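Side-chain contacts in dioxygenase (PDB 5V2D), which probably cleaves the central double bond of lignin-derived stilbenes with molecular oxygen, using a non-haem iron: residues T142-H147 against L151-E156; T367-E372 against L413-N418; P407-N412 against M492-C497; D425-G430 against A456-I461. All blocks are in the same frame, centred on the assembly; numbering follows the deposited sequence.

Contact 1. Residues T142-H147 against L151-E156; sequences TSVIPH and LLALKE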
loop_
_atom_site.group_PDB
_atom_site.type_symbol
_atom_site.label_atom_id
_atom_site.label_comp_id
_atom_site.label_asym_id
_atom_site.label_seq_id
_atom_site.Cartn_x
_atom_site.Cartn_y
_atom_site.Cartn_z
ATOM N N THR A 142 2.269 2.973 5.696
ATOM C CA THR A 142 1.950 2.244 4.473
ATOM C C THR A 142 0.514 1.842 4.332
ATOM O O THR A 142 -0.085 2.023 3.236
ATOM C CB THR A 142 2.907 1.050 4.299
ATOM O OG1 THR A 142 4.236 1.556 4.204
ATOM C CG2 THR A 142 2.637 0.281 3.042
ATOM N N SER A 143 -0.093 1.302 5.394
ATOM C CA SER A 143 -1.508 0.966 5.346
ATOM C C SER A 143 -2.183 1.237 6.640
ATOM O O SER A 143 -1.569 1.410 7.677
ATOM C CB SER A 143 -1.724 -0.551 5.094
ATOM O OG SER A 143 -1.178 -0.950 3.848
ATOM N N VAL A 144 -3.519 1.206 6.591
ATOM C CA VAL A 144 -4.352 1.296 7.769
ATOM C C VAL A 144 -5.424 0.245 7.685
ATOM O O VAL A 144 -5.907 -0.068 6.596
ATOM C CB VAL A 144 -4.945 2.716 7.959
ATOM C CG1 VAL A 144 -3.916 3.695 8.476
ATOM C CG2 VAL A 144 -5.534 3.262 6.654
ATOM N N ILE A 145 -5.794 -0.344 8.820
ATOM C CA ILE A 145 -6.900 -1.305 8.854
ATOM C C ILE A 145 -7.534 -1.307 10.225
ATOM O O ILE A 145 -6.826 -1.186 11.214
ATOM C CB ILE A 145 -6.411 -2.720 8.475
ATOM C CG1 ILE A 145 -7.550 -3.562 8.006
ATOM C CG2 ILE A 145 -5.679 -3.430 9.634
ATOM C CD1 ILE A 145 -7.130 -4.885 7.435
ATOM N N PRO A 146 -8.875 -1.398 10.308
ATOM C CA PRO A 146 -9.505 -1.548 11.635
ATOM C C PRO A 146 -9.318 -2.954 12.165
ATOM O O PRO A 146 -9.452 -3.910 11.440
ATOM C CB PRO A 146 -11.040 -1.328 11.365
ATOM C CG PRO A 146 -11.110 -0.810 10.005
ATOM C CD PRO A 146 -9.896 -1.359 9.267
ATOM N N HIS A 147 -9.016 -3.060 13.446
ATOM C CA HIS A 147 -8.874 -4.395 14.077
ATOM C C HIS A 147 -9.053 -4.246 15.593
ATOM O O HIS A 147 -8.435 -3.411 16.244
ATOM C CB HIS A 147 -7.516 -5.027 13.734
ATOM C CG HIS A 147 -7.182 -6.212 14.593
ATOM N ND1 HIS A 147 -7.812 -7.435 14.420
ATOM C CD2 HIS A 147 -6.349 -6.338 15.663
ATOM C CE1 HIS A 147 -7.325 -8.287 15.321
ATOM N NE2 HIS A 147 -6.446 -7.655 16.092
ATOM N N LEU A 151 -7.683 1.438 15.110
ATOM C CA LEU A 151 -7.128 1.525 13.756
ATOM C C LEU A 151 -5.617 1.169 13.842
ATOM O O LEU A 151 -4.901 1.750 14.662
ATOM C CB LEU A 151 -7.234 2.955 13.242
ATOM C CG LEU A 151 -6.911 3.055 11.715
ATOM C CD1 LEU A 151 -8.007 2.440 10.891
ATOM C CD2 LEU A 151 -6.689 4.481 11.290
ATOM N N LEU A 152 -5.182 0.219 13.016
ATOM C CA LEU A 152 -3.758 -0.119 12.941
ATOM C C LEU A 152 -3.139 0.634 11.778
ATOM O O LEU A 152 -3.691 0.609 10.667
ATOM C CB LEU A 152 -3.567 -1.573 12.698
ATOM C CG LEU A 152 -4.045 -2.460 13.877
ATOM C CD1 LEU A 152 -3.790 -3.908 13.467
ATOM C CD2 LEU A 152 -3.416 -2.068 15.201
ATOM N N ALA A 153 -2.101 1.358 12.049
ATOM C CA ALA A 153 -1.246 1.991 11.046
ATOM C C ALA A 153 -0.006 1.133 10.935
ATOM O O ALA A 153 0.700 0.849 11.930
ATOM C CB ALA A 153 -0.850 3.405 11.451
ATOM N N LEU A 154 0.238 0.634 9.733
ATOM C CA LEU A 154 1.168 -0.454 9.519
ATOM C C LEU A 154 2.338 -0.044 8.594
ATOM O O LEU A 154 2.165 0.680 7.606
ATOM C CB LEU A 154 0.474 -1.618 8.906
ATOM C CG LEU A 154 -0.757 -2.114 9.674
ATOM C CD1 LEU A 154 -1.989 -2.051 8.739
ATOM C CD2 LEU A 154 -0.517 -3.551 10.101
ATOM N N LYS A 155 3.480 -0.655 8.875
ATOM C CA LYS A 155 4.573 -0.624 7.983
ATOM C C LYS A 155 5.446 -1.864 8.251
ATOM O O LYS A 155 5.674 -2.212 9.355
ATOM C CB LYS A 155 5.289 0.614 8.327
ATOM C CG LYS A 155 6.656 0.792 7.937
ATOM C CD LYS A 155 6.867 1.078 6.634
ATOM C CE LYS A 155 8.124 1.969 6.559
ATOM N NZ LYS A 155 8.166 2.194 5.055
ATOM N N GLU A 156 5.902 -2.464 7.178
ATOM C CA GLU A 156 6.385 -3.839 7.183
ATOM C C GLU A 156 7.735 -4.057 7.855
ATOM O O GLU A 156 8.219 -5.198 7.901
ATOM C CB GLU A 156 6.439 -4.402 5.754
ATOM C CG GLU A 156 7.545 -3.755 4.869
ATOM C CD GLU A 156 7.223 -3.943 3.374
ATOM O OE1 GLU A 156 6.096 -3.576 2.961
ATOM O OE2 GLU A 156 8.085 -4.462 2.614
HETATM O O HOH W 1 5.479 -1.351 4.519
#
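I145 and L152 carry their side chains to the same face of an antiparallel hairpin, and the methyl CG2 of I145 lies 4.2 Å from CB of L152 and 4.0 Å from CD1 of L154, wedged between the leucines. L152 turns CD1 the other way along the strand, to CB of H147 at 3.9 Å. The opposite face holds V144, A153 and L151: CG1 of V144, beside its backbone N (chi1 -76°), is directed to CD2 of L151, 4.0 Å off and crossing it at a slant. At the open end T142 and S143 pair with the single residue L154, a classic beta bulge, and its carbonyl accepts both backbone N-H groups; T142 N sits 3.0 Å from L154 O. Next to the bulge K155 passes T142 at about a right angle, its CD 3.6 Å from T142 OG1, while a water joins that hydroxyl to E156 OE1 and E156 N. E156 OE1 binds ND1 of the iron ligand H239. Strand 143-147 is the inner edge strand of its propeller blade, beside strand 150-154, with V144 against Y63 and V65 of strand 60-67, I145 and H147 against L198 of strand 198-203, and P146 against strand 496-500.

Contact 2. Residues T367-E372 against L413-N418; sequences TDYPCE and LLVHLN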
loop_
_atom_site.group_PDB
_atom_site.type_symbol
_atom_site.label_atom_id
_atom_site.label_comp_id
_atom_site.label_asym_id
_atom_site.label_seq_id
_atom_site.Cartn_x
_atom_site.Cartn_y
_atom_site.Cartn_z
ATOM N N THR A 367 -5.345 -8.142 -18.325
ATOM C CA THR A 367 -5.566 -6.874 -19.003
ATOM C C THR A 367 -4.435 -6.762 -19.990
ATOM O O THR A 367 -3.404 -7.457 -19.910
ATOM C CB THR A 367 -5.447 -5.610 -18.044
ATOM O OG1 THR A 367 -4.099 -5.413 -17.495
ATOM C CG2 THR A 367 -6.495 -5.659 -16.943
ATOM N N ASP A 368 -4.573 -5.861 -20.918
ATOM C CA ASP A 368 -3.456 -5.568 -21.808
ATOM C C ASP A 368 -2.942 -4.151 -21.540
ATOM O O ASP A 368 -2.327 -3.568 -22.404
ATOM C CB ASP A 368 -3.891 -5.776 -23.254
ATOM C CG ASP A 368 -4.961 -4.808 -23.693
ATOM O OD1 ASP A 368 -5.538 -4.036 -22.858
ATOM O OD2 ASP A 368 -5.221 -4.786 -24.912
ATOM N N TYR A 369 -3.222 -3.591 -20.364
ATOM C CA TYR A 369 -2.728 -2.257 -20.000
ATOM C C TYR A 369 -2.103 -2.320 -18.600
ATOM O O TYR A 369 -2.514 -3.141 -17.783
ATOM C CB TYR A 369 -3.854 -1.183 -20.037
ATOM C CG TYR A 369 -5.094 -1.552 -19.250
ATOM C CD1 TYR A 369 -6.183 -2.146 -19.858
ATOM C CD2 TYR A 369 -5.174 -1.286 -17.861
ATOM C CE1 TYR A 369 -7.352 -2.440 -19.129
ATOM C CE2 TYR A 369 -6.292 -1.644 -17.127
ATOM C CZ TYR A 369 -7.384 -2.189 -17.761
ATOM O OH TYR A 369 -8.491 -2.509 -17.001
ATOM N N PRO A 370 -1.125 -1.461 -18.345
ATOM C CA PRO A 370 -0.548 -1.406 -16.966
ATOM C C PRO A 370 -1.528 -0.766 -16.007
ATOM O O PRO A 370 -2.310 0.148 -16.352
ATOM C CB PRO A 370 0.683 -0.497 -17.104
ATOM C CG PRO A 370 0.478 0.297 -18.383
ATOM C CD PRO A 370 -0.460 -0.515 -19.288
ATOM N N CYS A 371 -1.480 -1.232 -14.791
ATOM C CA CYS A 371 -2.330 -0.804 -13.728
ATOM C C CYS A 371 -1.693 -1.109 -12.339
ATOM O O CYS A 371 -0.743 -1.850 -12.237
ATOM C CB CYS A 371 -3.678 -1.514 -13.862
ATOM S SG CYS A 371 -3.578 -3.310 -13.887
ATOM N N GLU A 372 -2.262 -0.517 -11.306
ATOM C CA GLU A 372 -1.795 -0.727 -9.915
ATOM C C GLU A 372 -2.880 -0.227 -8.953
ATOM O O GLU A 372 -4.010 0.127 -9.396
ATOM C CB GLU A 372 -0.425 -0.114 -9.649
ATOM C CG GLU A 372 0.695 -1.195 -9.435
ATOM C CD GLU A 372 0.507 -2.047 -8.122
ATOM O OE1 GLU A 372 1.091 -3.183 -7.974
ATOM O OE2 GLU A 372 -0.217 -1.550 -7.198
ATOM N N LEU A 413 -6.557 7.209 -14.941
ATOM C CA LEU A 413 -7.825 6.499 -15.087
ATOM C C LEU A 413 -8.193 5.720 -13.843
ATOM O O LEU A 413 -7.341 5.052 -13.241
ATOM C CB LEU A 413 -7.711 5.490 -16.204
ATOM C CG LEU A 413 -7.466 6.003 -17.641
ATOM C CD1 LEU A 413 -7.165 4.803 -18.595
ATOM C CD2 LEU A 413 -8.635 6.868 -18.105
ATOM N N LEU A 414 -9.468 5.776 -13.464
ATOM C CA LEU A 414 -10.016 4.982 -12.398
ATOM C C LEU A 414 -10.897 3.956 -13.087
ATOM O O LEU A 414 -11.876 4.344 -13.759
ATOM C CB LEU A 414 -10.835 5.884 -11.546
ATOM C CG LEU A 414 -11.242 5.544 -10.156
ATOM C CD1 LEU A 414 -12.467 6.240 -9.625
ATOM C CD2 LEU A 414 -10.840 4.205 -9.519
ATOM N N VAL A 415 -10.617 2.667 -12.882
ATOM C CA VAL A 415 -11.148 1.596 -13.744
ATOM C C VAL A 415 -11.923 0.526 -12.974
ATOM O O VAL A 415 -11.535 0.087 -11.911
ATOM C CB VAL A 415 -9.970 0.934 -14.491
ATOM C CG1 VAL A 415 -10.413 -0.163 -15.439
ATOM C CG2 VAL A 415 -9.103 1.933 -15.206
ATOM N N HIS A 416 -13.032 0.082 -13.541
ATOM C CA HIS A 416 -13.753 -1.146 -13.088
ATOM C C HIS A 416 -13.486 -2.204 -14.175
ATOM O O HIS A 416 -13.899 -2.022 -15.302
ATOM C CB HIS A 416 -15.271 -0.894 -12.960
ATOM C CG HIS A 416 -16.082 -2.092 -12.591
ATOM N ND1 HIS A 416 -17.445 -2.000 -12.379
ATOM C CD2 HIS A 416 -15.757 -3.364 -12.308
ATOM C CE1 HIS A 416 -17.932 -3.188 -12.060
ATOM N NE2 HIS A 416 -16.928 -4.056 -12.064
ATOM N N LEU A 417 -12.846 -3.285 -13.806
ATOM C CA LEU A 417 -12.622 -4.467 -14.669
ATOM C C LEU A 417 -13.605 -5.581 -14.338
ATOM O O LEU A 417 -13.741 -6.017 -13.169
ATOM C CB LEU A 417 -11.221 -5.008 -14.472
ATOM C CG LEU A 417 -10.818 -6.271 -15.205
ATOM C CD1 LEU A 417 -10.880 -6.131 -16.730
ATOM C CD2 LEU A 417 -9.415 -6.655 -14.744
ATOM N N ASN A 418 -14.319 -6.041 -15.377
ATOM C CA ASN A 418 -15.200 -7.222 -15.303
ATOM C C ASN A 418 -14.388 -8.435 -15.764
ATOM O O ASN A 418 -14.066 -8.546 -16.977
ATOM C CB ASN A 418 -16.416 -7.025 -16.219
ATOM C CG ASN A 418 -17.426 -8.139 -16.117
ATOM O OD1 ASN A 418 -17.083 -9.311 -15.853
ATOM N ND2 ASN A 418 -18.611 -7.847 -16.457
#
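T367 and L417 mark the nearest pass of the two backbones, 8.6 Å between their CA atoms, too wide for sheet pairing, so side chains alone bridge the gap. Y369 makes the largest part of the contact, approaching V415 from the opposite direction. Its OH lies 3.4 Å from V415 CG1, and the methyl stands oblique to the ring. CG1 of V415 is anti to the backbone N (chi1 -178°), which aims this branch at the tyrosine. CG2 of T367 meets CD2 of L417 at 3.8 Å, the side chains passing at a slant. The threonine steadies the tyrosine from within its own loop: T367 CB sits 3.8 Å above the centre of the phenol ring, and T367 OG1 donates to the carbonyl O of Y369 at 2.8 Å, in the carbonyl plane and on a lone pair. That hydroxyl is engaged by L347 N as well, and the phenol OH by S424 OG, so both polar tips are satisfied. The contact fills the join between two propeller blades: T367 and L417 rest on strand 345-353 of the preceding blade, Y369 lies on strand 387-392, V415 packs on strand 424-427, and E372 is hydrogen-bonded to the iron ligand H304.

Contact 3. Residues P407-N412 against M492-C497; sequences PFQFFN and MSLHGC. With FE (Fe (III) ion), chain E.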
loop_
_atom_site.group_PDB
_atom_site.type_symbol
_atom_site.label_atom_id
_atom_site.label_comp_id
_atom_site.label_asym_id
_atom_site.label_seq_id
_atom_site.Cartn_x
_atom_site.Cartn_y
_atom_site.Cartn_z
ATOM N N PRO A 407 4.609 12.732 -12.754
ATOM C CA PRO A 407 5.221 12.246 -11.511
ATOM C C PRO A 407 5.232 10.762 -11.436
ATOM O O PRO A 407 4.500 10.111 -12.151
ATOM C CB PRO A 407 4.364 12.906 -10.419
ATOM C CG PRO A 407 3.082 13.229 -11.074
ATOM C CD PRO A 407 3.334 13.432 -12.529
ATOM N N PHE A 408 6.022 10.244 -10.531
ATOM C CA PHE A 408 5.946 8.866 -10.066
ATOM C C PHE A 408 4.504 8.560 -9.522
ATOM O O PHE A 408 3.865 9.364 -8.863
ATOM C CB PHE A 408 7.003 8.700 -8.934
ATOM C CG PHE A 408 7.098 7.317 -8.330
ATOM C CD1 PHE A 408 6.933 7.126 -6.932
ATOM C CD2 PHE A 408 7.436 6.212 -9.112
ATOM C CE1 PHE A 408 7.063 5.847 -6.339
ATOM C CE2 PHE A 408 7.555 4.941 -8.523
ATOM C CZ PHE A 408 7.385 4.754 -7.139
ATOM N N GLN A 409 4.040 7.353 -9.775
ATOM C CA GLN A 409 2.693 6.847 -9.409
ATOM C C GLN A 409 1.551 7.812 -9.968
ATOM O O GLN A 409 0.572 8.099 -9.291
ATOM C CB GLN A 409 2.599 6.639 -7.893
ATOM C CG GLN A 409 3.382 5.418 -7.297
ATOM C CD GLN A 409 3.405 5.443 -5.739
ATOM O OE1 GLN A 409 3.578 6.553 -5.162
ATOM N NE2 GLN A 409 3.124 4.287 -5.029
ATOM N N PHE A 410 1.710 8.310 -11.188
ATOM C CA PHE A 410 0.689 9.035 -11.890
ATOM C C PHE A 410 -0.343 8.089 -12.562
ATOM O O PHE A 410 0.031 7.291 -13.415
ATOM C CB PHE A 410 1.325 9.955 -12.971
ATOM C CG PHE A 410 0.330 10.806 -13.705
ATOM C CD1 PHE A 410 -0.125 10.434 -14.936
ATOM C CD2 PHE A 410 -0.113 11.965 -13.196
ATOM C CE1 PHE A 410 -1.034 11.251 -15.649
ATOM C CE2 PHE A 410 -1.020 12.747 -13.864
ATOM C CZ PHE A 410 -1.490 12.358 -15.130
ATOM N N PHE A 411 -1.628 8.192 -12.184
ATOM C CA PHE A 411 -2.645 7.319 -12.729
ATOM C C PHE A 411 -3.794 8.212 -13.168
ATOM O O PHE A 411 -4.390 8.879 -12.345
ATOM C CB PHE A 411 -3.102 6.270 -11.765
ATOM C CG PHE A 411 -2.021 5.370 -11.299
ATOM C CD1 PHE A 411 -1.654 4.280 -12.076
ATOM C CD2 PHE A 411 -1.400 5.567 -10.076
ATOM C CE1 PHE A 411 -0.707 3.361 -11.633
ATOM C CE2 PHE A 411 -0.400 4.713 -9.659
ATOM C CZ PHE A 411 -0.033 3.595 -10.416
ATOM N N ASN A 412 -4.071 8.251 -14.479
ATOM C CA ASN A 412 -5.091 9.156 -15.000
ATOM C C ASN A 412 -6.381 8.476 -15.328
ATOM O O ASN A 412 -7.245 9.126 -15.901
ATOM C CB ASN A 412 -4.574 9.974 -16.215
ATOM C CG ASN A 412 -4.085 9.099 -17.353
ATOM O OD1 ASN A 412 -4.155 7.859 -17.273
ATOM N ND2 ASN A 412 -3.543 9.753 -18.423
ATOM N N MET A 492 0.226 12.805 -2.020
ATOM C CA MET A 492 0.074 11.406 -2.460
ATOM C C MET A 492 0.156 10.502 -1.278
ATOM O O MET A 492 0.978 10.731 -0.400
ATOM C CB MET A 492 1.090 11.071 -3.556
ATOM C CG MET A 492 1.020 9.677 -4.113
ATOM S SD MET A 492 -0.591 9.435 -4.905
ATOM C CE MET A 492 -0.489 7.777 -5.476
ATOM N N SER A 493 -0.669 9.467 -1.264
ATOM C CA SER A 493 -0.812 8.549 -0.177
ATOM C C SER A 493 -0.357 7.162 -0.592
ATOM O O SER A 493 -0.031 6.862 -1.784
ATOM C CB SER A 493 -2.257 8.488 0.340
ATOM O OG SER A 493 -2.765 9.827 0.609
ATOM N N LEU A 494 -0.376 6.283 0.368
ATOM C CA LEU A 494 -0.291 4.882 0.112
ATOM C C LEU A 494 -1.669 4.252 0.336
ATOM O O LEU A 494 -2.636 4.677 -0.327
ATOM C CB LEU A 494 0.873 4.282 0.892
ATOM C CG LEU A 494 2.258 4.594 0.353
ATOM C CD1 LEU A 494 3.384 4.115 1.333
ATOM C CD2 LEU A 494 2.495 4.072 -1.046
ATOM N N HIS A 495 -1.813 3.279 1.202
ATOM C CA HIS A 495 -3.046 2.496 1.223
ATOM C C HIS A 495 -4.116 2.966 2.167
ATOM O O HIS A 495 -3.818 3.678 3.116
ATOM C CB HIS A 495 -2.721 1.017 1.531
ATOM C CG HIS A 495 -1.794 0.448 0.541
ATOM N ND1 HIS A 495 -2.204 0.146 -0.762
ATOM C CD2 HIS A 495 -0.477 0.080 0.637
ATOM C CE1 HIS A 495 -1.167 -0.390 -1.412
ATOM N NE2 HIS A 495 -0.115 -0.434 -0.591
ATOM N N GLY A 496 -5.360 2.634 1.849
ATOM C CA GLY A 496 -6.485 3.032 2.694
ATOM C C GLY A 496 -7.477 1.922 2.875
ATOM O O GLY A 496 -7.304 0.774 2.346
ATOM N N CYS A 497 -8.553 2.213 3.597
ATOM C CA CYS A 497 -9.572 1.151 3.837
ATOM C C CYS A 497 -10.878 1.834 4.160
ATOM O O CYS A 497 -10.931 3.025 4.551
ATOM C CB CYS A 497 -9.199 0.252 4.995
ATOM S SG CYS A 497 -9.144 1.114 6.595
HETATM FE FE FE E . 1.516 -1.773 -0.748
HETATM O O HOH W 2 2.661 -0.117 -1.196
#
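Q409 and M492 supply most of the van der Waals contact. The terminal methyl CE of M492 lies 4.1 Å from Q409 CB and 4.0 Å from the carbonyl O of Q409, the two chains passing at a slant. A bend at chi2 (63°) in the otherwise extended methionine brings that methyl round to the glutamine backbone. Further along, the amide end of Q409 crosses L494 at about a right angle, with NE2 4.0 Å from L494 CD2. Backbone shape sets up this approach: residues 407 to 410 form a type II turn in which Q409 takes the third position with positive phi (54°), and the closing bond from F410 N to P407 O is weak. Q409 CG also lies over a face of the F408 ring, toward its rim.

Polar bonds are made with a residue beyond the two segments: Q409 OE1 is hydrogen-bonded to Y36 OH, which also binds the carbonyl O of F408.

Metal coordination falls to H495, in the same segment as M492. H495 NE2 binds the ferric iron at 2.1 Å, a water occupies another position at 2.1 Å, and H188, H239 and H304 supply the remaining ligands. The other ring nitrogen, ND1 of H495, is hydrogen-bonded to E437 OE2, while E437 OE1 takes G496 N. The carboxylate thereby fixes the rotation of the imidazole and would probably strengthen its donation to the metal, making E437 a second-shell partner of the iron site, as glutamates are in carotenoid cleavage oxygenases.

Contact 4. Residues D425-G430 against A456-I461; sequences DAWFPG and ALLNLI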
loop_
_atom_site.group_PDB
_atom_site.type_symbol
_atom_site.label_atom_id
_atom_site.label_comp_id
_atom_site.label_asym_id
_atom_site.label_seq_id
_atom_site.Cartn_x
_atom_site.Cartn_y
_atom_site.Cartn_z
ATOM N N ASP A 425 -14.445 -0.417 -17.682
ATOM C CA ASP A 425 -15.318 0.779 -17.664
ATOM C C ASP A 425 -14.454 1.808 -16.861
ATOM O O ASP A 425 -14.192 1.562 -15.676
ATOM C CB ASP A 425 -16.575 0.384 -16.855
ATOM C CG ASP A 425 -17.634 1.583 -16.649
ATOM O OD1 ASP A 425 -17.515 2.626 -17.399
ATOM O OD2 ASP A 425 -18.677 1.523 -15.761
ATOM N N ALA A 426 -13.996 2.883 -17.493
ATOM C CA ALA A 426 -13.035 3.794 -16.861
ATOM C C ALA A 426 -13.504 5.225 -16.824
ATOM O O ALA A 426 -14.204 5.681 -17.745
ATOM C CB ALA A 426 -11.696 3.733 -17.589
ATOM N N TRP A 427 -13.121 5.969 -15.772
ATOM C CA TRP A 427 -13.328 7.411 -15.763
ATOM C C TRP A 427 -11.994 8.124 -15.957
ATOM O O TRP A 427 -11.011 7.876 -15.207
ATOM C CB TRP A 427 -14.048 7.876 -14.476
ATOM C CG TRP A 427 -14.314 9.342 -14.538
ATOM C CD1 TRP A 427 -14.981 9.981 -15.523
ATOM C CD2 TRP A 427 -13.897 10.366 -13.622
ATOM N NE1 TRP A 427 -15.035 11.321 -15.276
ATOM C CE2 TRP A 427 -14.373 11.586 -14.126
ATOM C CE3 TRP A 427 -13.230 10.367 -12.402
ATOM C CZ2 TRP A 427 -14.164 12.802 -13.479
ATOM C CZ3 TRP A 427 -13.037 11.563 -11.766
ATOM C CH2 TRP A 427 -13.471 12.748 -12.283
ATOM N N PHE A 428 -11.955 9.036 -16.921
ATOM C CA PHE A 428 -10.822 9.958 -17.120
ATOM C C PHE A 428 -11.222 11.318 -16.581
ATOM O O PHE A 428 -12.292 11.853 -16.968
ATOM C CB PHE A 428 -10.528 10.098 -18.656
ATOM C CG PHE A 428 -9.450 11.120 -18.989
ATOM C CD1 PHE A 428 -8.142 10.934 -18.534
ATOM C CD2 PHE A 428 -9.727 12.242 -19.777
ATOM C CE1 PHE A 428 -7.125 11.810 -18.872
ATOM C CE2 PHE A 428 -8.723 13.149 -20.117
ATOM C CZ PHE A 428 -7.396 12.934 -19.644
ATOM N N PRO A 429 -10.435 11.899 -15.677
ATOM C CA PRO A 429 -10.894 13.125 -15.008
ATOM C C PRO A 429 -10.538 14.420 -15.712
ATOM O O PRO A 429 -10.616 15.475 -15.125
ATOM C CB PRO A 429 -10.147 13.063 -13.662
ATOM C CG PRO A 429 -8.847 12.472 -14.012
ATOM C CD PRO A 429 -9.206 11.385 -15.042
ATOM N N GLY A 430 -10.044 14.358 -16.932
ATOM C CA GLY A 430 -9.535 15.532 -17.602
ATOM C C GLY A 430 -8.018 15.485 -17.601
ATOM O O GLY A 430 -7.365 14.659 -16.931
ATOM N N ALA A 456 -12.259 7.731 -4.161
ATOM C CA ALA A 456 -10.834 7.944 -4.261
ATOM C C ALA A 456 -10.486 9.402 -4.224
ATOM O O ALA A 456 -11.278 10.239 -4.658
ATOM C CB ALA A 456 -10.295 7.377 -5.588
ATOM N N LEU A 457 -9.301 9.716 -3.776
ATOM C CA LEU A 457 -8.812 11.057 -3.909
ATOM C C LEU A 457 -8.414 11.321 -5.340
ATOM O O LEU A 457 -7.738 10.507 -5.995
ATOM C CB LEU A 457 -7.560 11.306 -3.029
ATOM C CG LEU A 457 -7.888 11.519 -1.521
ATOM C CD1 LEU A 457 -6.580 11.518 -0.769
ATOM C CD2 LEU A 457 -8.636 12.804 -1.235
ATOM N N LEU A 458 -8.838 12.492 -5.786
ATOM C CA LEU A 458 -8.504 13.045 -7.080
ATOM C C LEU A 458 -7.611 14.262 -6.835
ATOM O O LEU A 458 -7.968 15.203 -6.132
ATOM C CB LEU A 458 -9.788 13.437 -7.848
ATOM C CG LEU A 458 -9.585 14.248 -9.167
ATOM C CD1 LEU A 458 -8.920 13.365 -10.164
ATOM C CD2 LEU A 458 -10.929 14.787 -9.694
ATOM N N ASN A 459 -6.419 14.192 -7.401
ATOM C CA ASN A 459 -5.433 15.226 -7.321
ATOM C C ASN A 459 -5.586 16.070 -8.606
ATOM O O ASN A 459 -5.343 15.552 -9.696
ATOM C CB ASN A 459 -3.988 14.664 -7.274
ATOM C CG ASN A 459 -3.823 13.506 -6.332
ATOM O OD1 ASN A 459 -4.141 13.637 -5.164
ATOM N ND2 ASN A 459 -3.425 12.279 -6.910
ATOM N N LEU A 460 -5.909 17.341 -8.444
ATOM C CA LEU A 460 -6.030 18.263 -9.551
ATOM C C LEU A 460 -4.710 18.985 -9.556
ATOM O O LEU A 460 -4.507 19.971 -8.831
ATOM C CB LEU A 460 -7.193 19.200 -9.338
ATOM C CG LEU A 460 -8.645 18.856 -9.714
ATOM C CD1 LEU A 460 -8.805 17.790 -10.743
ATOM C CD2 LEU A 460 -9.436 18.450 -8.506
ATOM N N ILE A 461 -3.780 18.449 -10.306
ATOM C CA ILE A 461 -2.394 18.758 -10.066
ATOM C C ILE A 461 -1.910 20.048 -10.664
ATOM O O ILE A 461 -0.897 20.567 -10.178
ATOM C CB ILE A 461 -1.460 17.625 -10.451
ATOM C CG1 ILE A 461 -1.566 17.211 -11.881
ATOM C CG2 ILE A 461 -1.705 16.414 -9.602
ATOM C CD1 ILE A 461 -0.562 16.111 -12.215
#
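P429 and L458 form the tight part of this small contact. CB of the proline lies 3.7 Å from CD1 of the leucine, and its CG follows at 4.0 Å, so one leucine methyl is pressed against the flank of the pyrrolidine ring. With CG anti to the backbone N (chi1 171°), L458 extends out from its strand and spreads its two methyls between two partners. The second partner is held more loosely: CD2 meets only the edge of the W427 indole, near the ring plane, 4.2 Å from CH2, and the two side chains cross at about a right angle. The contact joins neighbouring blades of the carotenoid cleavage oxygenase propeller: strand 424-427 is the outer strand of one, and strand 452-460 lies inside the next. P429, just beyond the end of its strand, folds back so that its CA sits 3.6 Å above a face of the W427 indole, toward the rim. L458 is buried, with F435 of strand 433-442, E467 and R483 also packing on it; F435 touches P429 too. The looser side is that of W427, partly exposed although its indole leans on L471, P480 and R483; P429, despite its close fit, is partly exposed too.

In the fold
All four contacts lie in one seven-bladed beta-propeller. Contact 1 comes first along the chain and contacts 2 and 3 interleave, while contact 4 is nested inside the loop closed by contact 3. Contact 2 and segment 425-430 of contact 4 share a blade, where strands 413-418 and 424-427 pair, while 456-461 belongs to the next; the two centres are about 13 Å apart. Contact 3 lies about 11 Å from contact 4, 15 Å from contact 2 and 17 Å from contact 1, centre to centre, and touches all three: H495 N bonds T142 O, F411 meets E372 and N412 meets P429. Around the iron, E156, E372 and E437 bond ND1 of the ligands H239, H304 and H495 respectively.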